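Local coordinates for protein serine protease inhibitor 2 (Anopheles gambiae, PDB 3PZF) that inhibits the clip-domain serine proteases CLIPB9, CLIPB10 and CLIPB4 and thereby restrains melanization in the mosquito hemolymph, at residues Tyr141-Pro144 with Thr145-Ala148; Ile305-Ile308 with Phe309-Asn312. One frame throughout, in Å; residues are numbered along the deposited sequence.

Contact 1: Tyr141-Pro144 with Thr145-Ala148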
loop_
_atom_site.group_PDB
_atom_site.type_symbol
_atom_site.label_atom_id
_atom_site.label_comp_id
_atom_site.label_asym_id
_atom_site.label_seq_id
_atom_site.Cartn_x
_atom_site.Cartn_y
_atom_site.Cartn_z
ATOM N N TYR A 141 25.735 -5.955 -10.272
ATOM C CA TYR A 141 24.955 -5.334 -11.351
ATOM C C TYR A 141 25.670 -5.474 -12.715
ATOM O O TYR A 141 25.066 -5.240 -13.770
ATOM C CB TYR A 141 24.646 -3.871 -11.025
ATOM C CG TYR A 141 23.580 -3.725 -9.948
ATOM C CD1 TYR A 141 22.231 -3.829 -10.274
ATOM C CD2 TYR A 141 23.915 -3.506 -8.609
ATOM C CE1 TYR A 141 21.246 -3.704 -9.309
ATOM C CE2 TYR A 141 22.915 -3.393 -7.623
ATOM C CZ TYR A 141 21.580 -3.499 -7.991
ATOM O OH TYR A 141 20.538 -3.382 -7.067
ATOM N N SER A 142 26.937 -5.874 -12.684
ATOM C CA SER A 142 27.678 -6.131 -13.914
ATOM C C SER A 142 27.080 -7.347 -14.636
ATOM O O SER A 142 27.430 -7.649 -15.769
ATOM C CB SER A 142 29.174 -6.332 -13.616
ATOM O OG SER A 142 29.433 -7.578 -12.979
ATOM N N ASN A 143 26.169 -8.032 -13.955
ATOM C CA ASN A 143 25.447 -9.154 -14.502
ATOM C C ASN A 143 23.976 -8.918 -14.208
ATOM O O ASN A 143 23.429 -9.515 -13.285
ATOM C CB ASN A 143 25.908 -10.457 -13.849
ATOM C CG ASN A 143 25.297 -11.697 -14.506
ATOM O OD1 ASN A 143 24.330 -11.611 -15.284
ATOM N ND2 ASN A 143 25.856 -12.863 -14.183
ATOM N N PRO A 144 23.336 -8.031 -14.987
ATOM C CA PRO A 144 21.935 -7.655 -14.752
ATOM C C PRO A 144 21.019 -8.871 -14.811
ATOM O O PRO A 144 20.021 -8.929 -14.116
ATOM C CB PRO A 144 21.618 -6.704 -15.918
ATOM C CG PRO A 144 22.952 -6.309 -16.495
ATOM C CD PRO A 144 23.870 -7.447 -16.229
ATOM N N THR A 145 21.356 -9.842 -15.647
ATOM C CA THR A 145 20.496 -10.999 -15.814
ATOM C C THR A 145 20.433 -11.837 -14.557
ATOM O O THR A 145 19.356 -12.213 -14.101
ATOM C CB THR A 145 21.013 -11.892 -16.938
ATOM O OG1 THR A 145 21.153 -11.104 -18.123
ATOM C CG2 THR A 145 20.057 -13.045 -17.168
ATOM N N GLN A 146 21.597 -12.148 -14.007
ATOM C CA GLN A 146 21.655 -12.890 -12.757
ATOM C C GLN A 146 20.992 -12.089 -11.643
ATOM O O GLN A 146 20.285 -12.655 -10.811
ATOM C CB GLN A 146 23.106 -13.223 -12.409
ATOM C CG GLN A 146 23.422 -13.340 -10.930
ATOM C CD GLN A 146 24.920 -13.495 -10.684
ATOM O OE1 GLN A 146 25.556 -12.631 -10.075
ATOM N NE2 GLN A 146 25.489 -14.594 -11.172
ATOM N N THR A 147 21.210 -10.775 -11.650
ATOM C CA THR A 147 20.720 -9.900 -10.580
ATOM C C THR A 147 19.198 -9.826 -10.616
ATOM O O THR A 147 18.553 -9.938 -9.583
ATOM C CB THR A 147 21.319 -8.478 -10.678
ATOM O OG1 THR A 147 22.754 -8.555 -10.633
ATOM C CG2 THR A 147 20.837 -7.582 -9.497
ATOM N N ALA A 148 18.628 -9.660 -11.809
ATOM C CA ALA A 148 17.175 -9.635 -11.969
ATOM C C ALA A 148 16.556 -10.922 -11.432
ATOM O O ALA A 148 15.529 -10.892 -10.742
ATOM C CB ALA A 148 16.797 -9.425 -13.427
#

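Contact 2: Ile305-Ile308 with Phe309-Asn312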
loop_
_atom_site.group_PDB
_atom_site.type_symbol
_atom_site.label_atom_id
_atom_site.label_comp_id
_atom_site.label_asym_id
_atom_site.label_seq_id
_atom_site.Cartn_x
_atom_site.Cartn_y
_atom_site.Cartn_z
ATOM N N ILE A 305 9.881 14.970 -2.670
ATOM C CA ILE A 305 10.995 14.185 -2.147
ATOM C C ILE A 305 12.042 14.009 -3.250
ATOM O O ILE A 305 11.953 13.095 -4.073
ATOM C CB ILE A 305 10.502 12.836 -1.607
ATOM C CG1 ILE A 305 9.467 13.078 -0.510
ATOM C CG2 ILE A 305 11.676 12.013 -1.069
ATOM C CD1 ILE A 305 8.873 11.823 0.048
ATOM N N ARG A 306 13.021 14.913 -3.278
ATOM C CA ARG A 306 13.894 15.041 -4.436
ATOM C C ARG A 306 15.381 14.920 -4.089
ATOM O O ARG A 306 16.171 14.399 -4.870
ATOM C CB ARG A 306 13.633 16.392 -5.128
ATOM C CG ARG A 306 12.142 16.668 -5.401
ATOM C CD ARG A 306 11.911 17.973 -6.166
ATOM N NE ARG A 306 11.440 17.746 -7.536
ATOM C CZ ARG A 306 10.196 17.973 -7.965
ATOM N NH1 ARG A 306 9.265 18.448 -7.141
ATOM N NH2 ARG A 306 9.879 17.728 -9.233
ATOM N N GLU A 307 15.760 15.409 -2.919
ATOM C CA GLU A 307 17.183 15.448 -2.547
ATOM C C GLU A 307 17.839 14.057 -2.516
ATOM O O GLU A 307 19.018 13.928 -2.824
ATOM C CB GLU A 307 17.355 16.132 -1.193
ATOM C CG GLU A 307 18.800 16.217 -0.720
ATOM C CD GLU A 307 19.446 17.563 -1.001
ATOM O OE1 GLU A 307 20.220 18.034 -0.137
ATOM O OE2 GLU A 307 19.182 18.146 -2.079
ATOM N N ILE A 308 17.086 13.019 -2.156
ATOM C CA ILE A 308 17.652 11.660 -2.098
ATOM C C ILE A 308 17.954 11.081 -3.492
ATOM O O ILE A 308 18.645 10.066 -3.624
ATOM C CB ILE A 308 16.732 10.684 -1.333
ATOM C CG1 ILE A 308 15.337 10.663 -1.952
ATOM C CG2 ILE A 308 16.624 11.080 0.139
ATOM C CD1 ILE A 308 14.487 9.524 -1.445
ATOM N N PHE A 309 17.437 11.723 -4.539
ATOM C CA PHE A 309 17.760 11.308 -5.899
ATOM C C PHE A 309 18.759 12.258 -6.556
ATOM O O PHE A 309 19.082 12.113 -7.738
ATOM C CB PHE A 309 16.471 11.203 -6.737
ATOM C CG PHE A 309 15.433 10.344 -6.094
ATOM C CD1 PHE A 309 15.645 8.983 -5.948
ATOM C CD2 PHE A 309 14.267 10.899 -5.577
ATOM C CE1 PHE A 309 14.690 8.177 -5.321
ATOM C CE2 PHE A 309 13.310 10.101 -4.954
ATOM C CZ PHE A 309 13.526 8.744 -4.823
ATOM N N SER A 310 19.278 13.209 -5.782
ATOM C CA SER A 310 20.145 14.247 -6.337
ATOM C C SER A 310 21.624 13.872 -6.261
ATOM O O SER A 310 21.999 12.919 -5.586
ATOM C CB SER A 310 19.913 15.574 -5.613
ATOM O OG SER A 310 20.577 15.604 -4.360
ATOM N N GLN A 311 22.467 14.627 -6.956
ATOM C CA GLN A 311 23.910 14.385 -6.906
ATOM C C GLN A 311 24.447 14.644 -5.495
ATOM O O GLN A 311 25.562 14.249 -5.155
ATOM C CB GLN A 311 24.640 15.277 -7.920
ATOM N N ASN A 312 23.640 15.310 -4.677
ATOM C CA ASN A 312 24.032 15.648 -3.314
ATOM C C ASN A 312 23.571 14.623 -2.290
ATOM O O ASN A 312 23.728 14.831 -1.089
ATOM C CB ASN A 312 23.455 17.007 -2.939
ATOM C CG ASN A 312 23.824 18.081 -3.928
ATOM O OD1 ASN A 312 24.997 18.267 -4.247
ATOM N ND2 ASN A 312 22.821 18.785 -4.438
#

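Contact 1: Tyr141-Pro144 with Thr145-Ala148
The chain turns from a loop into a helix at Asn143, whose carbonyl O receives Thr147 N at 3.0 Å; one residue on, Pro144 O takes Ala148 N at 2.8 Å, and the i to i+4 ladder of helix 144-158 is under way. The Asn143 side chain reaches forward over this first turn. With its CG anti to the backbone N (chi1 -173°), OD1 is brought over the turn, where it accepts from Gln146 N at 3.1 Å. The N-H points almost straight at the oxygen (170°), yet the donor stands well above the plane of the amide, about 64° out of it, and so does not use a lone pair. The other branch of the amide, ND2, lies against Gln146 CB at 3.3 Å; the two side chains cross at about a right angle. Thr147 turns its two branches to different neighbours. Its OG1 sits 2.9 Å from Asn143 O, beside the backbone bond to the same oxygen, while the methyl CG2 meets the Tyr141 ring obliquely, 3.9 Å from CE1. The tyrosine reaches inward past this methyl, and its hydroxyl is hydrogen-bonded to Phe113 O on strand 105-115 and to Thr178 OG1 on strand 177-188, which ties its end to both strands. Pro144, lacking an N-H, fits the first turn at no cost in hydrogen bonding and rests on Pro169. The side-chain bond to the amide three residues on makes Asn143, followed here by proline, an asparagine N-cap.

Contact 2: Ile305-Ile308 with Phe309-Asn312
Phe309 lies alongside Ile308, the two side chains pointing the same way, and its ring folds back over the residues that precede it. From CB, 3.7 Å from Arg306 O, CG leaves anti to the carbonyl carbon, beside the backbone N (chi1 -53°), which lays the ring back along Ile308. CG and CD1 pass the Ile308 carbonyl group. On the other side of the ring CD2 and CE2 bring their edge up to Ile305 O, with CE2 at 3.4 Å and the oxygen in the ring plane. At the far end CZ meets Ile308 CD1 at 3.6 Å, and CE1 approaches the same methyl more loosely. Ile308 CG1 sits over one face in a CH-pi contact, 3.8 Å from the centroid. The backbone here is a short 3-10 turn, in which Phe309 N bonds to Arg306 O and Ser310 N to Glu307 O; at its start the amides of Arg306 and Glu307 are both held by Glu73 OE1. Glu307 O also accepts from Ser310 OG at 2.8 Å: the serine amide comes from well above the carbonyl plane (69°), the hydroxyl from much nearer it (17°). Ser310 OG in turn accepts from Asn312 N at 3.1 Å, forming an ST turn. Phe309 packs on helix 297-302 through Asn297, Leu300 and Gln301, while Ile308 also touches Thr70 of helix 69-73 and Ile55 of helix 45-58.

Following the chain from its N terminus, contact 1 comes first, closing the turn between strand 134-139 and helix 144-158. The chain then runs through the sheet strands 177-188 and 277-295 and helix 297-302 before contact 2 forms a turn at the start of the connection to strand 332-341. The two are in series: neither nests in the other nor crosses it. The centres of contact 1 and contact 2 are about 25 Å apart. The nearest atoms of contact 1 and contact 2 are about 13 Å apart. Contact 1 lies beside strands 105-115 and 177-188, whereas contact 2 packs among helices 45-58, 69-73 and 297-302, so the two occupy separate parts of the serpin fold.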